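Local atomic coordinates of ALKF (Bacillus cereus, PDB entry 3ZBO), a protein that is of unknown function but is related to the HEAT-like repeat DNA glycosylases and has affinity for branched DNA structures, probably including Holliday junctions. Residues L159-V162 and K163-H167; S169-R172 and T173-A176; L216-A219 and S220-I223; Q224-L227 and D228-R231. All blocks are in the same frame, centred on the assembly; numbering follows the deposited sequence.

Interaction 1 of 4, residues L159-V162 and K163-H167; sequences LEMV and KDTIH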
loop_
_atom_site.group_PDB
_atom_site.type_symbol
_atom_site.label_atom_id
_atom_site.label_comp_id
_atom_site.label_asym_id
_atom_site.label_seq_id
_atom_site.Cartn_x
_atom_site.Cartn_y
_atom_site.Cartn_z
ATOM N N LEU A 159 13.167 -2.588 -11.792
ATOM C CA LEU A 159 12.484 -3.620 -12.591
ATOM C C LEU A 159 13.346 -4.885 -12.699
ATOM O O LEU A 159 12.843 -6.015 -12.681
ATOM C CB LEU A 159 12.225 -3.119 -14.028
ATOM C CG LEU A 159 11.129 -2.071 -14.125
ATOM C CD1 LEU A 159 11.096 -1.448 -15.556
ATOM C CD2 LEU A 159 9.775 -2.695 -13.836
ATOM N N GLU A 160 14.690 -4.652 -12.908
ATOM C CA GLU A 160 15.585 -5.810 -12.991
ATOM C C GLU A 160 15.662 -6.600 -11.692
ATOM O O GLU A 160 15.669 -7.834 -11.737
ATOM C CB GLU A 160 16.986 -5.340 -13.362
ATOM C CG GLU A 160 17.133 -4.898 -14.782
ATOM C CD GLU A 160 16.875 -5.976 -15.796
ATOM O OE1 GLU A 160 17.261 -7.150 -15.578
ATOM O OE2 GLU A 160 16.292 -5.707 -16.865
ATOM N N MET A 161 15.574 -5.901 -10.554
ATOM C CA MET A 161 15.546 -6.558 -9.266
ATOM C C MET A 161 14.271 -7.402 -9.130
ATOM O O MET A 161 14.310 -8.547 -8.679
ATOM C CB MET A 161 15.682 -5.535 -8.167
ATOM C CG MET A 161 15.682 -6.153 -6.825
ATOM S SD MET A 161 17.124 -7.163 -6.516
ATOM C CE MET A 161 18.428 -6.058 -7.042
ATOM N N VAL A 162 13.152 -6.854 -9.567
ATOM C CA VAL A 162 11.952 -7.661 -9.528
ATOM C C VAL A 162 12.094 -8.895 -10.454
ATOM O O VAL A 162 11.836 -10.030 -10.024
ATOM C CB VAL A 162 10.707 -6.841 -9.993
ATOM C CG1 VAL A 162 9.461 -7.788 -10.155
ATOM C CG2 VAL A 162 10.409 -5.745 -9.016
ATOM N N LYS A 163 12.557 -8.736 -11.701
ATOM C CA LYS A 163 12.783 -9.873 -12.601
ATOM C C LYS A 163 13.670 -10.958 -11.932
ATOM O O LYS A 163 13.348 -12.158 -12.004
ATOM C CB LYS A 163 13.486 -9.399 -13.895
ATOM C CG LYS A 163 13.763 -10.529 -14.931
ATOM C CD LYS A 163 14.556 -9.931 -16.100
ATOM C CE LYS A 163 16.016 -10.003 -15.788
ATOM N NZ LYS A 163 16.833 -10.079 -17.058
ATOM N N ASP A 164 14.734 -10.495 -11.304
ATOM C CA ASP A 164 15.769 -11.431 -10.832
ATOM C C ASP A 164 15.353 -12.110 -9.564
ATOM O O ASP A 164 15.844 -13.264 -9.313
ATOM C CB ASP A 164 17.070 -10.725 -10.593
ATOM C CG ASP A 164 17.776 -10.327 -11.916
ATOM O OD1 ASP A 164 17.461 -10.842 -12.972
ATOM O OD2 ASP A 164 18.620 -9.381 -11.841
ATOM N N THR A 165 14.431 -11.522 -8.777
ATOM C CA THR A 165 14.263 -11.978 -7.402
ATOM C C THR A 165 12.816 -12.169 -6.933
ATOM O O THR A 165 12.568 -12.774 -5.845
ATOM C CB THR A 165 14.888 -11.055 -6.347
ATOM O OG1 THR A 165 14.186 -9.771 -6.244
ATOM C CG2 THR A 165 16.409 -10.715 -6.690
ATOM N N ILE A 166 11.856 -11.807 -7.774
ATOM C CA ILE A 166 10.457 -11.981 -7.324
ATOM C C ILE A 166 10.067 -13.428 -6.912
ATOM O O ILE A 166 9.354 -13.663 -5.913
ATOM C CB ILE A 166 9.457 -11.372 -8.354
ATOM C CG1 ILE A 166 8.063 -11.318 -7.759
ATOM C CG2 ILE A 166 9.439 -12.237 -9.694
ATOM C CD1 ILE A 166 7.076 -10.403 -8.611
ATOM N N HIS A 167 10.543 -14.408 -7.684
ATOM C CA HIS A 167 10.079 -15.744 -7.439
ATOM C C HIS A 167 10.676 -16.338 -6.178
ATOM O O HIS A 167 10.212 -17.362 -5.735
ATOM C CB HIS A 167 10.378 -16.617 -8.672
ATOM C CG HIS A 167 9.521 -16.270 -9.856
ATOM N ND1 HIS A 167 8.149 -16.263 -9.831
ATOM C CD2 HIS A 167 9.865 -15.982 -11.124
ATOM C CE1 HIS A 167 7.676 -15.950 -11.020
ATOM N NE2 HIS A 167 8.705 -15.751 -11.818
HETATM O O HOH W 1 19.605 -8.296 -13.900
#
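K163 lies alongside E160, one turn further along helix 152-165, both side chains pointing the same way. At its root, K163 CB rests 3.4 Å from E160 O. The chain runs straight to CD, 3.9 Å from E160 OE1, CG being anti to the backbone N. The turn at chi3 (88°) swings CE to 3.1 Å from E160 OE1, and NZ completes a salt bridge to it at 3.3 Å. NZ also has a long, weak ion pair with E201, while the stronger partner of the glutamate is K194, bound through OE2; E160 thus sits between two lysines. A water joins E160 OE1 to D164 OD2.
In the last turns of the helix, T165 OG1 donates to M161 O over 2.7 Å from above the carbonyl plane. V162 O accepts two backbone bonds, from I166 N and T165 N, the latter one residue short of the helical spacing. V162 CG1 meets I166 CD1 at 3.9 Å; V162 packs on L181 and I166 on M177, both of helix 171-187. Such tightening and a hydroxyl bonded back to a carbonyl are typical of last helical turns, here leading into the 3-10 turn 166-167 of a mainly helical HEAT-like fold.

Interaction 2 of 4, residues S169-R172 and T173-A176; sequences SPER and TKSA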
loop_
_atom_site.group_PDB
_atom_site.type_symbol
_atom_site.label_atom_id
_atom_site.label_comp_id
_atom_site.label_asym_id
_atom_site.label_seq_id
_atom_site.Cartn_x
_atom_site.Cartn_y
_atom_site.Cartn_z
ATOM N N SER A 169 11.210 -14.206 -3.445
ATOM C CA SER A 169 10.939 -13.210 -2.378
ATOM C C SER A 169 9.853 -13.709 -1.434
ATOM O O SER A 169 9.083 -14.608 -1.758
ATOM C CB SER A 169 10.414 -11.976 -3.087
ATOM O OG SER A 169 11.551 -11.332 -3.736
ATOM N N PRO A 170 9.777 -13.135 -0.214
ATOM C CA PRO A 170 8.674 -13.469 0.681
ATOM C C PRO A 170 7.334 -13.191 0.066
ATOM O O PRO A 170 7.260 -12.323 -0.812
ATOM C CB PRO A 170 8.936 -12.538 1.898
ATOM C CG PRO A 170 10.403 -12.147 1.827
ATOM C CD PRO A 170 10.681 -12.108 0.330
ATOM N N GLU A 171 6.335 -13.920 0.473
ATOM C CA GLU A 171 5.031 -13.913 -0.210
ATOM C C GLU A 171 4.452 -12.518 -0.376
ATOM O O GLU A 171 4.017 -12.144 -1.466
ATOM C CB GLU A 171 3.970 -14.815 0.385
ATOM C CG GLU A 171 4.519 -16.255 0.644
ATOM C CD GLU A 171 5.011 -16.961 -0.615
ATOM O OE1 GLU A 171 4.453 -16.743 -1.725
ATOM O OE2 GLU A 171 5.950 -17.843 -0.502
ATOM N N ARG A 172 4.354 -11.754 0.713
ATOM C CA ARG A 172 3.728 -10.452 0.533
ATOM C C ARG A 172 4.583 -9.525 -0.256
ATOM O O ARG A 172 4.052 -8.621 -0.974
ATOM C CB ARG A 172 3.398 -9.784 1.884
ATOM C CG ARG A 172 2.339 -10.523 2.667
ATOM C CD ARG A 172 1.092 -11.069 1.959
ATOM N NE ARG A 172 0.571 -10.035 1.032
ATOM C CZ ARG A 172 -0.542 -10.248 0.356
ATOM N NH1 ARG A 172 -1.302 -11.385 0.594
ATOM N NH2 ARG A 172 -0.873 -9.361 -0.579
ATOM N N THR A 173 5.893 -9.687 -0.241
ATOM C CA THR A 173 6.789 -8.873 -1.031
ATOM C C THR A 173 6.442 -9.126 -2.518
ATOM O O THR A 173 6.482 -8.190 -3.354
ATOM C CB THR A 173 8.267 -9.173 -0.689
ATOM O OG1 THR A 173 8.409 -9.184 0.727
ATOM C CG2 THR A 173 9.130 -8.065 -1.262
ATOM N N LYS A 174 6.220 -10.399 -2.896
ATOM C CA LYS A 174 5.959 -10.764 -4.280
ATOM C C LYS A 174 4.717 -9.966 -4.761
ATOM O O LYS A 174 4.690 -9.493 -5.902
ATOM C CB LYS A 174 5.503 -12.242 -4.376
ATOM C CG LYS A 174 6.583 -13.231 -4.122
ATOM C CD LYS A 174 5.940 -14.633 -4.324
ATOM C CE LYS A 174 6.940 -15.717 -4.032
ATOM N NZ LYS A 174 6.182 -17.053 -4.073
ATOM N N SER A 175 3.649 -9.875 -3.940
ATOM C CA SER A 175 2.439 -9.140 -4.348
ATOM C C SER A 175 2.795 -7.705 -4.629
ATOM O O SER A 175 2.342 -7.158 -5.675
ATOM C CB SER A 175 1.429 -9.239 -3.198
ATOM O OG SER A 175 0.360 -8.273 -3.446
ATOM N N ALA A 176 3.578 -7.069 -3.776
ATOM C CA ALA A 176 3.888 -5.674 -4.013
ATOM C C ALA A 176 4.841 -5.470 -5.172
ATOM O O ALA A 176 4.686 -4.464 -5.936
ATOM C CB ALA A 176 4.543 -5.048 -2.697
#
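K174 runs back along the first turn of helix 171-187 and grips E171. This is the tight side. The lysine chain is fully extended beyond CG, and its methylenes brush the start of the helix: CG is 3.5 Å from P170 O and CE 3.3 Å from S169 O. NZ then reaches E171 OE1 at 2.9 Å in a salt bridge that meets the oxygen on its syn side, 30° out of the carboxylate plane. Neither end stops there, since NZ also bonds E206 O and OE1 accepts from K208 N, tying the turn to the strand 204-207 and the residue after it. P170, at the N-cap, lies beside T173, with CB 3.6 Å from T173 OG1; that hydroxyl is hydrogen-bonded to E128 O, while the carboxylate of E128 takes the backbone N-H of R172. K174 N closes the turn on P170 O at 3.0 Å.
The other side is looser. R172 is bent at chi2 and chi3, so that NH2 comes 3.5 Å from S175 CB, with S175 OG set obliquely to the guanidinium; it also makes a cation-pi contact with Y98. The backbone bond from S175 N to E171 O is weak. The ammonium of the buried K174 is probably balanced by the E171 carboxylate and is also bonded to the carbonyl of E206, and E128 OE2 probably offsets the partial positive charge of this helix N terminus.

Interaction 3 of 4, residues L216-A219 and S220-I223; sequences LLNA and SESI
N218 hands the chain from strand 215-218 to helix 219-228, and its side chain caps the helix by accepting from E221 N. With CG anti to the backbone N (chi1 -176°), the amide turns forward over the first turn, and OD1 receives E221 N at 3.0 Å along a nearly straight N-H (161°). The donor lies well above the amide plane, 64° out of it, rather than on a lone pair. On the other branch ND2 gives a hydrogen to a water at 3.1 Å, which should limit the rotation of the amide; the same water makes a weak bond to E221 OE1 and so bridges the two side chains.
The backbone bonds are of the ordinary helical spacing. S222 N meets N218 O at 2.9 Å, in the carbonyl plane, and I223 N meets A219 O at 2.8 Å.
Among the van der Waals contacts, the E221 chain crosses that of N218 at about a right angle, its CB 3.3 Å from N218 CG. I223 CG1 closes on A219 O at 3.2 Å. These two residues also pack outward: A219 against N178 and A199, and I223 against V196, A199 and N182, so that the start of the helix packs against helices 171-187 and 192-202. The backbone of L217 bonds V205, pairing strand 215-218 with strand 204-207.
The chemistry implies that the amide oxygen of N218 satisfies E221 N, which has no preceding helical carbonyl to bond, as an N-cap does.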
loop_
_atom_site.group_PDB
_atom_site.type_symbol
_atom_site.label_atom_id
_atom_site.label_comp_id
_atom_site.label_asym_id
_atom_site.label_seq_id
_atom_site.Cartn_x
_atom_site.Cartn_y
_atom_site.Cartn_z
ATOM N N LEU A 216 -2.727 -16.542 -7.844
ATOM C CA LEU A 216 -1.857 -16.598 -9.032
ATOM C C LEU A 216 -1.887 -15.272 -9.805
ATOM O O LEU A 216 -2.915 -15.013 -10.582
ATOM C CB LEU A 216 -2.329 -17.753 -9.939
ATOM C CG LEU A 216 -2.247 -19.136 -9.267
ATOM C CD1 LEU A 216 -2.488 -20.225 -10.349
ATOM C CD2 LEU A 216 -0.877 -19.389 -8.690
ATOM N N LEU A 217 -0.876 -14.424 -9.542
ATOM C CA LEU A 217 -0.923 -13.081 -10.187
ATOM C C LEU A 217 -0.399 -13.209 -11.626
ATOM O O LEU A 217 0.536 -13.936 -11.905
ATOM C CB LEU A 217 -0.009 -12.183 -9.403
ATOM C CG LEU A 217 -0.532 -11.968 -7.946
ATOM C CD1 LEU A 217 0.379 -11.046 -7.180
ATOM C CD2 LEU A 217 -1.972 -11.444 -7.857
ATOM N N ASN A 218 -0.894 -12.363 -12.513
ATOM C CA ASN A 218 -0.437 -12.355 -13.896
ATOM C C ASN A 218 -0.359 -10.916 -14.379
ATOM O O ASN A 218 -1.328 -10.302 -14.907
ATOM C CB ASN A 218 -1.529 -13.068 -14.697
ATOM C CG ASN A 218 -1.166 -13.245 -16.178
ATOM O OD1 ASN A 218 -0.278 -12.605 -16.730
ATOM N ND2 ASN A 218 -1.921 -14.167 -16.838
ATOM N N ALA A 219 0.861 -10.401 -14.186
ATOM C CA ALA A 219 1.098 -8.945 -14.466
ATOM C C ALA A 219 0.936 -8.730 -15.970
ATOM O O ALA A 219 0.429 -7.674 -16.360
ATOM C CB ALA A 219 2.520 -8.532 -14.031
ATOM N N SER A 220 1.368 -9.671 -16.792
ATOM C CA SER A 220 1.227 -9.452 -18.238
ATOM C C SER A 220 -0.239 -9.225 -18.574
ATOM O O SER A 220 -0.581 -8.307 -19.410
ATOM C CB SER A 220 1.786 -10.631 -19.059
ATOM O OG SER A 220 3.204 -10.685 -18.965
ATOM N N GLU A 221 -1.111 -10.058 -18.020
ATOM C CA GLU A 221 -2.570 -9.971 -18.252
ATOM C C GLU A 221 -3.118 -8.648 -17.741
ATOM O O GLU A 221 -3.971 -7.973 -18.381
ATOM C CB GLU A 221 -3.301 -11.135 -17.577
ATOM C CG GLU A 221 -4.839 -11.137 -17.759
ATOM C CD GLU A 221 -5.513 -12.295 -17.005
ATOM O OE1 GLU A 221 -5.647 -12.326 -15.735
ATOM O OE2 GLU A 221 -5.854 -13.217 -17.708
ATOM N N SER A 222 -2.713 -8.300 -16.511
ATOM C CA SER A 222 -3.279 -7.115 -15.824
ATOM C C SER A 222 -2.886 -5.864 -16.628
ATOM O O SER A 222 -3.717 -4.945 -16.826
ATOM C CB SER A 222 -2.805 -7.037 -14.388
ATOM O OG SER A 222 -3.284 -8.180 -13.726
ATOM N N ILE A 223 -1.622 -5.842 -17.062
ATOM C CA ILE A 223 -1.118 -4.696 -17.906
ATOM C C ILE A 223 -1.893 -4.698 -19.225
ATOM O O ILE A 223 -2.367 -3.623 -19.626
ATOM C CB ILE A 223 0.376 -4.852 -18.222
ATOM C CG1 ILE A 223 1.164 -4.603 -16.953
ATOM C CG2 ILE A 223 0.847 -3.959 -19.395
ATOM C CD1 ILE A 223 2.545 -5.236 -17.112
HETATM O O HOH W 2 -4.288 -15.355 -15.173
#

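Interaction 4 of 4, residues Q224-L227 and D228-R231; sequences QKEL and DRGR
R229 folds its guanidinium back along the helix to E226, the two side chains crossing obliquely with their planes 71° apart. Because the planes are so turned, the salt bridge from R229 NH1 to E226 OE1 (3.0 Å) leaves within the guanidinium plane but arrives from above the carboxylate, 48° out of it. K225 CB lies over one face of the same guanidinium, offset toward its rim and 3.9 Å from R229 CZ. Chi1 (-64°) sets R229 CG 3.1 Å from K225 O, and the chain, extended from CG to NE, carries the guanidinium on to E226 and K225. The bent chain of E226 also serves R231: a water bonds OE1 at 3.2 Å and accepts from R231 NE at 2.8 Å, at the edge of that guanidinium. E226 OE2 has the stronger partner, R236.
The backbone ends in a Schellman motif. G230 takes a positive phi, R231 N returns to E226 O at 3.0 Å, and G230 N to L227 O at 3.0 Å. The bonds of R229 N are weak.
This C-terminal end of helix 219-228 is mostly on the surface; E226 and L227 rest on I186 of helix 171-187, while R236 and F234, which meets R231 in a cation-pi contact, belong to the tail that follows.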
loop_
_atom_site.group_PDB
_atom_site.type_symbol
_atom_site.label_atom_id
_atom_site.label_comp_id
_atom_site.label_asym_id
_atom_site.label_seq_id
_atom_site.Cartn_x
_atom_site.Cartn_y
_atom_site.Cartn_z
ATOM N N GLN A 224 -2.101 -5.867 -19.834
ATOM C CA GLN A 224 -2.855 -5.870 -21.067
ATOM C C GLN A 224 -4.272 -5.333 -20.905
ATOM O O GLN A 224 -4.769 -4.599 -21.801
ATOM C CB GLN A 224 -2.854 -7.289 -21.695
ATOM C CG GLN A 224 -3.582 -7.312 -23.071
ATOM C CD GLN A 224 -2.827 -6.436 -24.104
ATOM O OE1 GLN A 224 -3.387 -5.547 -24.721
ATOM N NE2 GLN A 224 -1.534 -6.685 -24.242
ATOM N N LYS A 225 -4.923 -5.620 -19.782
ATOM C CA LYS A 225 -6.310 -5.117 -19.539
ATOM C C LYS A 225 -6.282 -3.606 -19.491
ATOM O O LYS A 225 -7.227 -2.969 -19.958
ATOM C CB LYS A 225 -6.949 -5.772 -18.286
ATOM C CG LYS A 225 -7.198 -7.185 -18.558
ATOM C CD LYS A 225 -7.747 -7.954 -17.341
ATOM C CE LYS A 225 -7.834 -9.463 -17.708
ATOM N NZ LYS A 225 -8.573 -10.214 -16.659
ATOM N N GLU A 226 -5.266 -3.025 -18.858
ATOM C CA GLU A 226 -5.192 -1.594 -18.834
ATOM C C GLU A 226 -4.909 -0.980 -20.178
ATOM O O GLU A 226 -5.547 0.018 -20.515
ATOM C CB GLU A 226 -4.109 -1.142 -17.820
ATOM C CG GLU A 226 -4.509 -1.539 -16.353
ATOM C CD GLU A 226 -5.343 -0.479 -15.694
ATOM O OE1 GLU A 226 -6.541 -0.278 -16.051
ATOM O OE2 GLU A 226 -4.789 0.166 -14.774
ATOM N N LEU A 227 -4.043 -1.624 -20.942
ATOM C CA LEU A 227 -3.843 -1.150 -22.335
ATOM C C LEU A 227 -5.095 -1.239 -23.168
ATOM O O LEU A 227 -5.424 -0.302 -23.920
ATOM C CB LEU A 227 -2.739 -1.908 -22.994
ATOM C CG LEU A 227 -1.362 -1.800 -22.256
ATOM C CD1 LEU A 227 -0.302 -2.563 -22.964
ATOM C CD2 LEU A 227 -0.890 -0.267 -22.151
ATOM N N ASP A 228 -5.848 -2.312 -22.960
ATOM C CA ASP A 228 -7.180 -2.450 -23.683
ATOM C C ASP A 228 -8.207 -1.327 -23.344
ATOM O O ASP A 228 -9.056 -0.973 -24.206
ATOM C CB ASP A 228 -7.803 -3.820 -23.345
ATOM C CG ASP A 228 -7.044 -5.014 -23.973
ATOM O OD1 ASP A 228 -6.078 -4.824 -24.763
ATOM O OD2 ASP A 228 -7.421 -6.162 -23.588
ATOM N N ARG A 229 -8.088 -0.747 -22.139
ATOM C CA ARG A 229 -8.925 0.305 -21.654
ATOM C C ARG A 229 -8.359 1.677 -22.066
ATOM O O ARG A 229 -8.943 2.700 -21.730
ATOM C CB ARG A 229 -9.007 0.228 -20.092
ATOM C CG ARG A 229 -9.662 -1.048 -19.534
ATOM C CD ARG A 229 -9.470 -1.114 -17.949
ATOM N NE ARG A 229 -9.937 -2.407 -17.376
ATOM C CZ ARG A 229 -9.243 -3.211 -16.531
ATOM N NH1 ARG A 229 -8.017 -2.903 -16.063
ATOM N NH2 ARG A 229 -9.798 -4.354 -16.118
ATOM N N GLY A 230 -7.193 1.739 -22.712
ATOM C CA GLY A 230 -6.601 2.985 -23.202
ATOM C C GLY A 230 -5.863 3.732 -22.108
ATOM O O GLY A 230 -5.649 4.942 -22.199
ATOM N N ARG A 231 -5.526 2.989 -21.029
ATOM C CA ARG A 231 -4.889 3.669 -19.856
ATOM C C ARG A 231 -3.400 3.803 -19.849
ATOM O O ARG A 231 -2.834 4.185 -18.805
ATOM C CB ARG A 231 -5.260 2.892 -18.608
ATOM C CG ARG A 231 -6.720 3.004 -18.232
ATOM C CD ARG A 231 -7.009 4.264 -17.558
ATOM N NE ARG A 231 -8.384 4.375 -17.046
ATOM C CZ ARG A 231 -9.316 5.279 -17.401
ATOM N NH1 ARG A 231 -9.087 6.282 -18.294
ATOM N NH2 ARG A 231 -10.508 5.226 -16.799
HETATM O O HOH W 3 -8.444 2.143 -15.297
#

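Overall arrangement
Along the chain the four contacts come in series; none nests in or crosses another, and each closes about one turn. Interaction 1 lies at the C-terminal part of helix 152-165, and interaction 2 opens helix 171-187; they touch where I166 O packs 3.3 Å from K174 CG, and T165 O bonds S169 OG across the link. After helix 192-202 and strand 204-207 comes interaction 3, which joins strand 215-218 to the last helix and reaches interaction 2 through S175 CA and L217 CD1, 4.0 Å apart. Interaction 4 finishes that helix, its centre about 12 Å from that of interaction 3. Helix 171-187, which carries interaction 2, also packs against interactions 1, 3 and 4.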